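PDB 3K93: phage related exonuclease from Haemophilus somnus 129PT, which probably cleaves DNA as a phage-type exonuclease, a hydrolase in which a sodium ion is seen bound at an acidic site. Local coordinates for residues S105-I110 and D149-Q154; R90-I95 and M145-C150. All coordinates share one frame; numbering follows the deposited sequence.

Contact 1 (S105-I110 and D149-Q154); sequences SRKLII and DCDQAQ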
ATOM      1  N   SER A 105      38.603 -13.922  14.641  1.00 20.55           N
ATOM      2  CA  SER A 105      39.028 -13.763  16.041  1.00 21.20           C
ATOM      3  C   SER A 105      37.837 -13.833  17.042  1.00 21.55           C
ATOM      4  O   SER A 105      37.990 -14.338  18.141  1.00 21.19           O
ATOM      5  CB  SER A 105      39.767 -12.418  16.146  1.00 21.08           C
ATOM      6  OG  SER A 105      39.272 -11.536  15.105  1.00 21.45           O
ATOM      7  N   ARG A 106      36.652 -13.343  16.655  1.00 21.66           N
ATOM      8  CA  ARG A 106      35.470 -13.419  17.533  1.00 21.72           C
ATOM      9  C   ARG A 106      34.305 -14.278  17.016  1.00 21.15           C
ATOM     10  O   ARG A 106      33.213 -14.232  17.599  1.00 20.81           O
ATOM     11  CB  ARG A 106      34.967 -12.005  17.821  1.00 22.34           C
ATOM     12  CG  ARG A 106      35.960 -11.174  18.607  1.00 23.69           C
ATOM     13  CD  ARG A 106      35.374  -9.831  18.926  1.00 25.94           C
ATOM     14  NE  ARG A 106      36.373  -8.977  19.544  1.00 27.55           N
ATOM     15  CZ  ARG A 106      36.233  -7.670  19.756  1.00 29.21           C
ATOM     16  NH1 ARG A 106      35.115  -7.010  19.402  1.00 30.07           N
ATOM     17  NH2 ARG A 106      37.233  -7.009  20.312  1.00 29.43           N
ATOM     18  N   LYS A 107      34.538 -15.061  15.948  1.00 20.28           N
ATOM     19  CA  LYS A 107      33.486 -15.869  15.299  1.00 19.27           C
ATOM     20  C   LYS A 107      32.245 -14.983  15.053  1.00 17.93           C
ATOM     21  O   LYS A 107      31.112 -15.319  15.440  1.00 16.43           O
ATOM     22  CB  LYS A 107      33.158 -17.098  16.161  1.00 19.49           C
ATOM     23  CG  LYS A 107      34.388 -18.011  16.407  1.00 22.32           C
ATOM     24  CD  LYS A 107      34.282 -19.346  15.710  1.00 25.50           C
ATOM     25  CE  LYS A 107      33.761 -20.446  16.652  1.00 28.21           C
ATOM     26  NZ  LYS A 107      32.936 -21.459  15.911  1.00 30.87           N
ATOM     27  N   LEU A 108      32.503 -13.836  14.424  1.00 16.73           N
ATOM     28  CA  LEU A 108      31.543 -12.735  14.358  1.00 16.07           C
ATOM     29  C   LEU A 108      31.407 -12.221  12.945  1.00 15.34           C
ATOM     30  O   LEU A 108      32.436 -11.980  12.292  1.00 15.47           O
ATOM     31  CB  LEU A 108      32.005 -11.574  15.252  1.00 15.83           C
ATOM     32  CG  LEU A 108      31.284 -10.217  15.191  1.00 15.72           C
ATOM     33  CD1 LEU A 108      29.863 -10.364  15.670  1.00 13.70           C
ATOM     34  CD2 LEU A 108      32.067  -9.193  16.058  1.00 15.51           C
ATOM     35  N   ILE A 109      30.149 -12.021  12.507  1.00 14.10           N
ATOM     36  CA  ILE A 109      29.836 -11.259  11.303  1.00 13.65           C
ATOM     37  C   ILE A 109      29.296  -9.892  11.717  1.00 14.24           C
ATOM     38  O   ILE A 109      28.480  -9.789  12.621  1.00 13.53           O
ATOM     39  CB  ILE A 109      28.749 -11.964  10.460  1.00 13.57           C
ATOM     40  CG1 ILE A 109      29.240 -13.315   9.962  1.00 12.56           C
ATOM     41  CG2 ILE A 109      28.295 -11.094   9.272  1.00 12.47           C
ATOM     42  CD1 ILE A 109      30.310 -13.198   8.852  1.00 13.17           C
ATOM     43  N   ILE A 110      29.739  -8.843  11.037  1.00 14.56           N
ATOM     44  CA  ILE A 110      29.115  -7.545  11.173  1.00 14.64           C
ATOM     45  C   ILE A 110      28.549  -7.155   9.853  1.00 15.26           C
ATOM     46  O   ILE A 110      29.169  -7.412   8.831  1.00 16.03           O
ATOM     47  CB  ILE A 110      30.089  -6.472  11.650  1.00 14.38           C
ATOM     48  CG1 ILE A 110      30.624  -6.825  13.031  1.00 13.88           C
ATOM     49  CG2 ILE A 110      29.366  -5.114  11.748  1.00 12.37           C
ATOM     50  CD1 ILE A 110      31.957  -6.099  13.389  1.00 15.92           C
ATOM     51  N   ASP A 149      30.764 -19.952   9.341  1.00 19.98           N
ATOM     52  CA  ASP A 149      30.995 -20.721  10.583  1.00 21.17           C
ATOM     53  C   ASP A 149      31.167 -19.825  11.801  1.00 20.46           C
ATOM     54  O   ASP A 149      32.126 -19.978  12.539  1.00 21.30           O
ATOM     55  CB  ASP A 149      32.212 -21.657  10.455  1.00 22.47           C
ATOM     56  CG  ASP A 149      31.953 -22.860   9.542  1.00 25.95           C
ATOM     57  OD1 ASP A 149      30.856 -23.462   9.579  1.00 30.87           O
ATOM     58  OD2 ASP A 149      32.875 -23.233   8.796  1.00 32.21           O
ATOM     59  N   CYS A 150      30.235 -18.891  11.989  1.00 19.28           N
ATOM     60  CA  CYS A 150      30.280 -17.930  13.092  1.00 18.71           C
ATOM     61  C   CYS A 150      29.181 -18.189  14.091  1.00 17.60           C
ATOM     62  O   CYS A 150      28.134 -18.761  13.778  1.00 16.80           O
ATOM     63  CB  CYS A 150      30.129 -16.485  12.573  1.00 18.74           C
ATOM     64  SG  CYS A 150      31.593 -15.839  11.708  1.00 21.53           S
ATOM     65  N   ASP A 151      29.426 -17.707  15.301  1.00 17.23           N
ATOM     66  CA  ASP A 151      28.517 -17.855  16.433  1.00 16.86           C
ATOM     67  C   ASP A 151      27.624 -16.669  16.645  1.00 15.94           C
ATOM     68  O   ASP A 151      26.592 -16.815  17.277  1.00 15.33           O
ATOM     69  CB  ASP A 151      29.312 -18.096  17.733  1.00 17.13           C
ATOM     70  CG  ASP A 151      29.958 -19.455  17.759  1.00 18.34           C
ATOM     71  OD1 ASP A 151      29.486 -20.355  17.010  1.00 18.87           O
ATOM     72  OD2 ASP A 151      30.939 -19.610  18.514  1.00 22.79           O
ATOM     73  N   GLN A 152      28.029 -15.497  16.173  1.00 15.51           N
ATOM     74  CA  GLN A 152      27.186 -14.322  16.311  1.00 16.15           C
ATOM     75  C   GLN A 152      27.330 -13.348  15.162  1.00 15.06           C
ATOM     76  O   GLN A 152      28.277 -13.422  14.404  1.00 15.30           O
ATOM     77  CB  GLN A 152      27.328 -13.652  17.693  1.00 16.65           C
ATOM     78  CG  GLN A 152      28.546 -12.824  17.965  1.00 20.17           C
ATOM     79  CD  GLN A 152      28.271 -11.734  19.067  1.00 24.91           C
ATOM     80  OE1 GLN A 152      28.638 -10.579  18.895  1.00 25.58           O
ATOM     81  NE2 GLN A 152      27.594 -12.117  20.163  1.00 25.10           N
ATOM     82  N   ALA A 153      26.322 -12.491  15.030  1.00 13.54           N
ATOM     83  CA  ALA A 153      26.251 -11.431  14.030  1.00 12.83           C
ATOM     84  C   ALA A 153      25.783 -10.170  14.750  1.00 11.92           C
ATOM     85  O   ALA A 153      25.011 -10.246  15.711  1.00 11.25           O
ATOM     86  CB  ALA A 153      25.239 -11.786  12.895  1.00 11.96           C
ATOM     87  N   GLN A 154      26.266  -9.028  14.291  1.00 10.85           N
ATOM     88  CA  GLN A 154      25.833  -7.770  14.800  1.00 11.05           C
ATOM     89  C   GLN A 154      25.470  -6.878  13.642  1.00 10.91           C
ATOM     90  O   GLN A 154      26.275  -6.664  12.761  1.00 10.89           O
ATOM     91  CB  GLN A 154      26.945  -7.158  15.665  1.00 11.82           C
ATOM     92  CG  GLN A 154      27.252  -7.966  16.917  1.00 11.24           C
ATOM     93  CD  GLN A 154      28.329  -7.350  17.724  1.00 13.90           C
ATOM     94  OE1 GLN A 154      28.552  -6.156  17.641  1.00 18.30           O
ATOM     95  NE2 GLN A 154      29.022  -8.153  18.511  1.00 11.43           N
TER
HETATM   96  O   HOH W   1      30.125 -22.299  14.847  1.00 38.01           O
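Ile109 is gripped between Gln152 and Gln154 where two parallel strands start side by side. Ile109 N donates to Gln152 O at 3.0 Å, and Ile109 O accepts from Gln154 N at 2.9 Å. Two residues before Ile109, Lys107 O takes two donors. Gln152 N comes almost straight onto this carbonyl, while Asp151 N, at 2.9 Å, is tilted out of its plane. The tight part is this backbone ladder with the buried Leu108, Ile109 and Ala153. On the face of Ile109 and Ala153, Cys150 SG lies 3.9 Å from Ile109 CG1. On the other face, with CG anti to the backbone N (chi1 171°), Leu108 lays CD1 across the side chains of Gln152 and Gln154, 3.5 Å from Gln152 OE1 and 3.7 Å from Gln154 NE2.

The solvent side is looser. The bent chain of Lys107 brings NZ only to 3.8 Å from Asp151 OD2, a long salt bridge. A water links Lys107 NZ, weakly, to Asp151 OD1. Lys107 also belongs to a G1 beta bulge with Leu108 and Val103. Strands 108-114 and 152-158 form the centre of a four-stranded mixed sheet, between strands 101-103 and 189-195, with helix 137-148 packed against Ile109 and Ala153.

Contact 2 (R90-I95 and M145-C150); sequences RENEFI and MWLWDC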
ATOM      1  N   ARG A  90      30.606 -16.389  -0.644  1.00 18.49           N
ATOM      2  CA  ARG A  90      30.623 -17.815  -0.416  1.00 16.92           C
ATOM      3  C   ARG A  90      29.293 -18.380  -0.811  1.00 16.15           C
ATOM      4  O   ARG A  90      28.309 -17.636  -0.988  1.00 14.56           O
ATOM      5  CB  ARG A  90      30.906 -18.125   1.035  1.00 17.00           C
ATOM      6  CG  ARG A  90      32.325 -17.807   1.465  1.00 15.82           C
ATOM      7  CD  ARG A  90      32.494 -18.170   2.931  1.00 16.25           C
ATOM      8  NE  ARG A  90      33.846 -17.930   3.410  1.00 19.46           N
ATOM      9  CZ  ARG A  90      34.341 -18.422   4.540  1.00 19.67           C
ATOM     10  NH1 ARG A  90      33.624 -19.197   5.342  1.00 20.11           N
ATOM     11  NH2 ARG A  90      35.564 -18.131   4.877  1.00 19.98           N
ATOM     12  N   GLU A  91      29.276 -19.700  -0.976  1.00 15.45           N
ATOM     13  CA  GLU A  91      28.052 -20.426  -1.200  1.00 15.26           C
ATOM     14  C   GLU A  91      28.134 -21.855  -0.760  1.00 14.21           C
ATOM     15  O   GLU A  91      29.215 -22.397  -0.624  1.00 13.52           O
ATOM     16  CB  GLU A  91      27.650 -20.385  -2.657  1.00 16.07           C
ATOM     17  CG  GLU A  91      28.625 -20.950  -3.634  1.00 19.82           C
ATOM     18  CD  GLU A  91      28.120 -20.703  -5.042  1.00 25.83           C
ATOM     19  OE1 GLU A  91      28.195 -19.539  -5.501  1.00 31.44           O
ATOM     20  OE2 GLU A  91      27.592 -21.646  -5.669  1.00 29.40           O
ATOM     21  N   ASN A  92      26.971 -22.450  -0.527  1.00 12.40           N
ATOM     22  CA  ASN A  92      26.889 -23.837  -0.234  1.00 11.81           C
ATOM     23  C   ASN A  92      25.849 -24.382  -1.200  1.00 11.59           C
ATOM     24  O   ASN A  92      25.655 -23.777  -2.247  1.00 11.17           O
ATOM     25  CB  ASN A  92      26.625 -24.082   1.267  1.00 11.83           C
ATOM     26  CG  ASN A  92      25.339 -23.442   1.789  1.00 12.76           C
ATOM     27  OD1 ASN A  92      24.363 -23.252   1.061  1.00 11.00           O
ATOM     28  ND2 ASN A  92      25.342 -23.116   3.092  1.00 11.31           N
ATOM     29  N   GLU A  93      25.173 -25.481  -0.887  1.00 11.18           N
ATOM     30  CA  GLU A  93      24.228 -26.023  -1.833  1.00 11.51           C
ATOM     31  C   GLU A  93      22.898 -25.273  -1.846  1.00 10.71           C
ATOM     32  O   GLU A  93      22.097 -25.519  -2.713  1.00 10.64           O
ATOM     33  CB  GLU A  93      23.999 -27.520  -1.613  1.00 11.95           C
ATOM     34  CG  GLU A  93      25.252 -28.360  -1.711  1.00 14.26           C
ATOM     35  CD  GLU A  93      26.055 -28.159  -3.005  1.00 17.61           C
ATOM     36  OE1 GLU A  93      25.461 -27.907  -4.089  1.00 17.63           O
ATOM     37  OE2 GLU A  93      27.312 -28.265  -2.932  1.00 22.35           O
ATOM     38  N   PHE A  94      22.691 -24.344  -0.922  1.00 10.50           N
ATOM     39  CA  PHE A  94      21.387 -23.685  -0.760  1.00 10.03           C
ATOM     40  C   PHE A  94      21.397 -22.185  -0.998  1.00  9.28           C
ATOM     41  O   PHE A  94      20.483 -21.631  -1.634  1.00  8.85           O
ATOM     42  CB  PHE A  94      20.863 -23.985   0.631  1.00 10.76           C
ATOM     43  CG  PHE A  94      20.678 -25.451   0.892  1.00 11.90           C
ATOM     44  CD1 PHE A  94      19.486 -26.068   0.573  1.00 13.71           C
ATOM     45  CD2 PHE A  94      21.699 -26.199   1.437  1.00 14.21           C
ATOM     46  CE1 PHE A  94      19.296 -27.420   0.783  1.00 17.64           C
ATOM     47  CE2 PHE A  94      21.540 -27.561   1.660  1.00 18.15           C
ATOM     48  CZ  PHE A  94      20.330 -28.186   1.326  1.00 18.55           C
ATOM     49  N   ILE A  95      22.441 -21.534  -0.512  1.00  8.66           N
ATOM     50  CA  ILE A  95      22.490 -20.091  -0.446  1.00  8.61           C
ATOM     51  C   ILE A  95      23.839 -19.554  -0.901  1.00  8.65           C
ATOM     52  O   ILE A  95      24.815 -20.296  -1.020  1.00  7.66           O
ATOM     53  CB  ILE A  95      22.170 -19.575   0.988  1.00  8.73           C
ATOM     54  CG1 ILE A  95      23.204 -20.056   2.003  1.00  7.26           C
ATOM     55  CG2 ILE A  95      20.763 -20.038   1.434  1.00  7.50           C
ATOM     56  CD1 ILE A  95      23.103 -19.312   3.315  1.00  6.21           C
HETATM   57  N   MSE A 145      26.206 -16.478   9.016  1.00 12.37           N
HETATM   58  CA  MSE A 145      26.852 -17.234  10.080  1.00 12.06           C
HETATM   59  C   MSE A 145      27.053 -18.692   9.639  1.00 12.29           C
HETATM   60  O   MSE A 145      28.035 -19.342  10.006  1.00 12.25           O
HETATM   61  CB  MSE A 145      26.055 -17.166  11.386  1.00 11.48           C
HETATM   62  CG  MSE A 145      26.193 -15.853  12.101  1.00 11.29           C
HETATM   63 SE   MSE A 145      25.345 -15.817  13.832  0.75  9.26          SE
HETATM   64  CE  MSE A 145      23.501 -15.338  13.363  1.00  9.68           C
ATOM     65  N   TRP A 146      26.115 -19.192   8.848  1.00 13.03           N
ATOM     66  CA  TRP A 146      26.197 -20.545   8.300  1.00 13.40           C
ATOM     67  C   TRP A 146      27.373 -20.635   7.326  1.00 13.91           C
ATOM     68  O   TRP A 146      28.218 -21.476   7.482  1.00 13.61           O
ATOM     69  CB  TRP A 146      24.905 -20.888   7.582  1.00 13.17           C
ATOM     70  CG  TRP A 146      24.821 -22.248   7.143  1.00 13.31           C
ATOM     71  CD1 TRP A 146      25.602 -23.317   7.544  1.00 14.14           C
ATOM     72  CD2 TRP A 146      23.883 -22.766   6.226  1.00 12.91           C
ATOM     73  NE1 TRP A 146      25.195 -24.451   6.918  1.00 13.46           N
ATOM     74  CE2 TRP A 146      24.142 -24.144   6.097  1.00 14.32           C
ATOM     75  CE3 TRP A 146      22.841 -22.197   5.487  1.00 14.14           C
ATOM     76  CZ2 TRP A 146      23.393 -24.957   5.280  1.00 16.68           C
ATOM     77  CZ3 TRP A 146      22.101 -22.994   4.689  1.00 14.35           C
ATOM     78  CH2 TRP A 146      22.373 -24.365   4.574  1.00 15.79           C
ATOM     79  N   LEU A 147      27.449 -19.690   6.394  1.00 14.39           N
ATOM     80  CA  LEU A 147      28.485 -19.690   5.383  1.00 14.92           C
ATOM     81  C   LEU A 147      29.861 -19.423   5.931  1.00 15.97           C
ATOM     82  O   LEU A 147      30.833 -19.884   5.350  1.00 16.78           O
ATOM     83  CB  LEU A 147      28.174 -18.667   4.287  1.00 14.52           C
ATOM     84  CG  LEU A 147      27.050 -18.990   3.324  1.00 14.06           C
ATOM     85  CD1 LEU A 147      26.654 -17.749   2.538  1.00 14.30           C
ATOM     86  CD2 LEU A 147      27.464 -20.116   2.351  1.00 14.25           C
ATOM     87  N   TRP A 148      29.956 -18.687   7.040  1.00 17.16           N
ATOM     88  CA  TRP A 148      31.249 -18.274   7.626  1.00 17.77           C
ATOM     89  C   TRP A 148      31.558 -18.955   8.952  1.00 18.46           C
ATOM     90  O   TRP A 148      32.525 -18.605   9.590  1.00 18.52           O
ATOM     91  CB  TRP A 148      31.308 -16.734   7.783  1.00 18.14           C
ATOM     92  CG  TRP A 148      31.963 -16.066   6.656  1.00 18.27           C
ATOM     93  CD1 TRP A 148      33.291 -15.823   6.529  1.00 19.00           C
ATOM     94  CD2 TRP A 148      31.343 -15.565   5.460  1.00 18.55           C
ATOM     95  NE1 TRP A 148      33.540 -15.190   5.343  1.00 18.93           N
ATOM     96  CE2 TRP A 148      32.367 -15.026   4.662  1.00 18.38           C
ATOM     97  CE3 TRP A 148      30.022 -15.512   4.994  1.00 18.25           C
ATOM     98  CZ2 TRP A 148      32.124 -14.451   3.417  1.00 18.84           C
ATOM     99  CZ3 TRP A 148      29.780 -14.935   3.763  1.00 18.35           C
ATOM    100  CH2 TRP A 148      30.827 -14.423   2.982  1.00 18.69           C
ATOM    101  N   ASP A 149      30.764 -19.952   9.341  1.00 19.98           N
ATOM    102  CA  ASP A 149      30.995 -20.721  10.583  1.00 21.17           C
ATOM    103  C   ASP A 149      31.167 -19.825  11.801  1.00 20.46           C
ATOM    104  O   ASP A 149      32.126 -19.978  12.539  1.00 21.30           O
ATOM    105  CB  ASP A 149      32.212 -21.657  10.455  1.00 22.47           C
ATOM    106  CG  ASP A 149      31.953 -22.860   9.542  1.00 25.95           C
ATOM    107  OD1 ASP A 149      30.856 -23.462   9.579  1.00 30.87           O
ATOM    108  OD2 ASP A 149      32.875 -23.233   8.796  1.00 32.21           O
ATOM    109  N   CYS A 150      30.235 -18.891  11.989  1.00 19.28           N
ATOM    110  CA  CYS A 150      30.280 -17.930  13.092  1.00 18.71           C
ATOM    111  C   CYS A 150      29.181 -18.189  14.091  1.00 17.60           C
ATOM    112  O   CYS A 150      28.134 -18.761  13.778  1.00 16.80           O
ATOM    113  CB  CYS A 150      30.129 -16.485  12.573  1.00 18.74           C
ATOM    114  SG  CYS A 150      31.593 -15.839  11.708  1.00 21.53           S
TER
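Asn92 holds its amide over Trp146 from an Asx turn, facing the last turn of helix 137-148, which closes in a Schellman motif at Asp149. ND2 sits over the six-membered ring of Trp146, 3.2 Å above the plane. The amide and ring planes are 56° apart.

Apolar contacts lie beside it. Ile95 CD1 approaches Trp146 CE3 at 3.6 Å and also meets Leu147 CD1. Leu147 CD2 rests on the backbone of Glu91, 3.6 Å from its CA. Phe94 CD2 touches Trp146 CH2 at 3.7 Å, but the two rings are slid apart and barely overlap. Helix 198-221 also packs on Phe94 and Trp146.

The charged and aromatic contact is at the other end. The extended chain of Arg90, CG to NE, passes obliquely over one face of Trp148. Its guanidinium stacks on the indole with planes 13° apart, a cation-pi contact with CZ 3.6 Å from the centroid of the five-membered ring. Arg90 CD adds a CH-pi contact over the six-membered ring. Tyr102 meets Trp148 as well.

Hydrogen bonds fix both ends. Within the Asx turn, Asn92 OD1 accepts from Phe94 N and Ile95 N, which reach it from opposite faces of the amide plane and hold the amide in place. The hydrogen bond from Arg90 NH1 to Leu147 O measures 2.9 Å, lies in the guanidinium plane and uses a lone pair of the carbonyl.

In the fold
Contacts 1 and 2 share Asp149 and Cys150, part of the link between helix 137-148 and strand 152-158. Contact 2 holds the end of this helix against segment 90-95. Contact 1 pairs the strand that follows with strand 108-114. Their centres are about 13 Å apart, and they touch directly. Met145 SE lies 3.4 Å from Gln152 CA, and Ile109 CD1 lies 3.8 Å from Trp148 CB. The sodium ion is bound by Asp100, Asp111 and Thr112, the last two on strand 108-114 just beyond Ile110. The side chain of Ile110 is about 8 Å from this ion and that of Trp148 about 12 Å. Contact 1 is therefore nearer to the metal site.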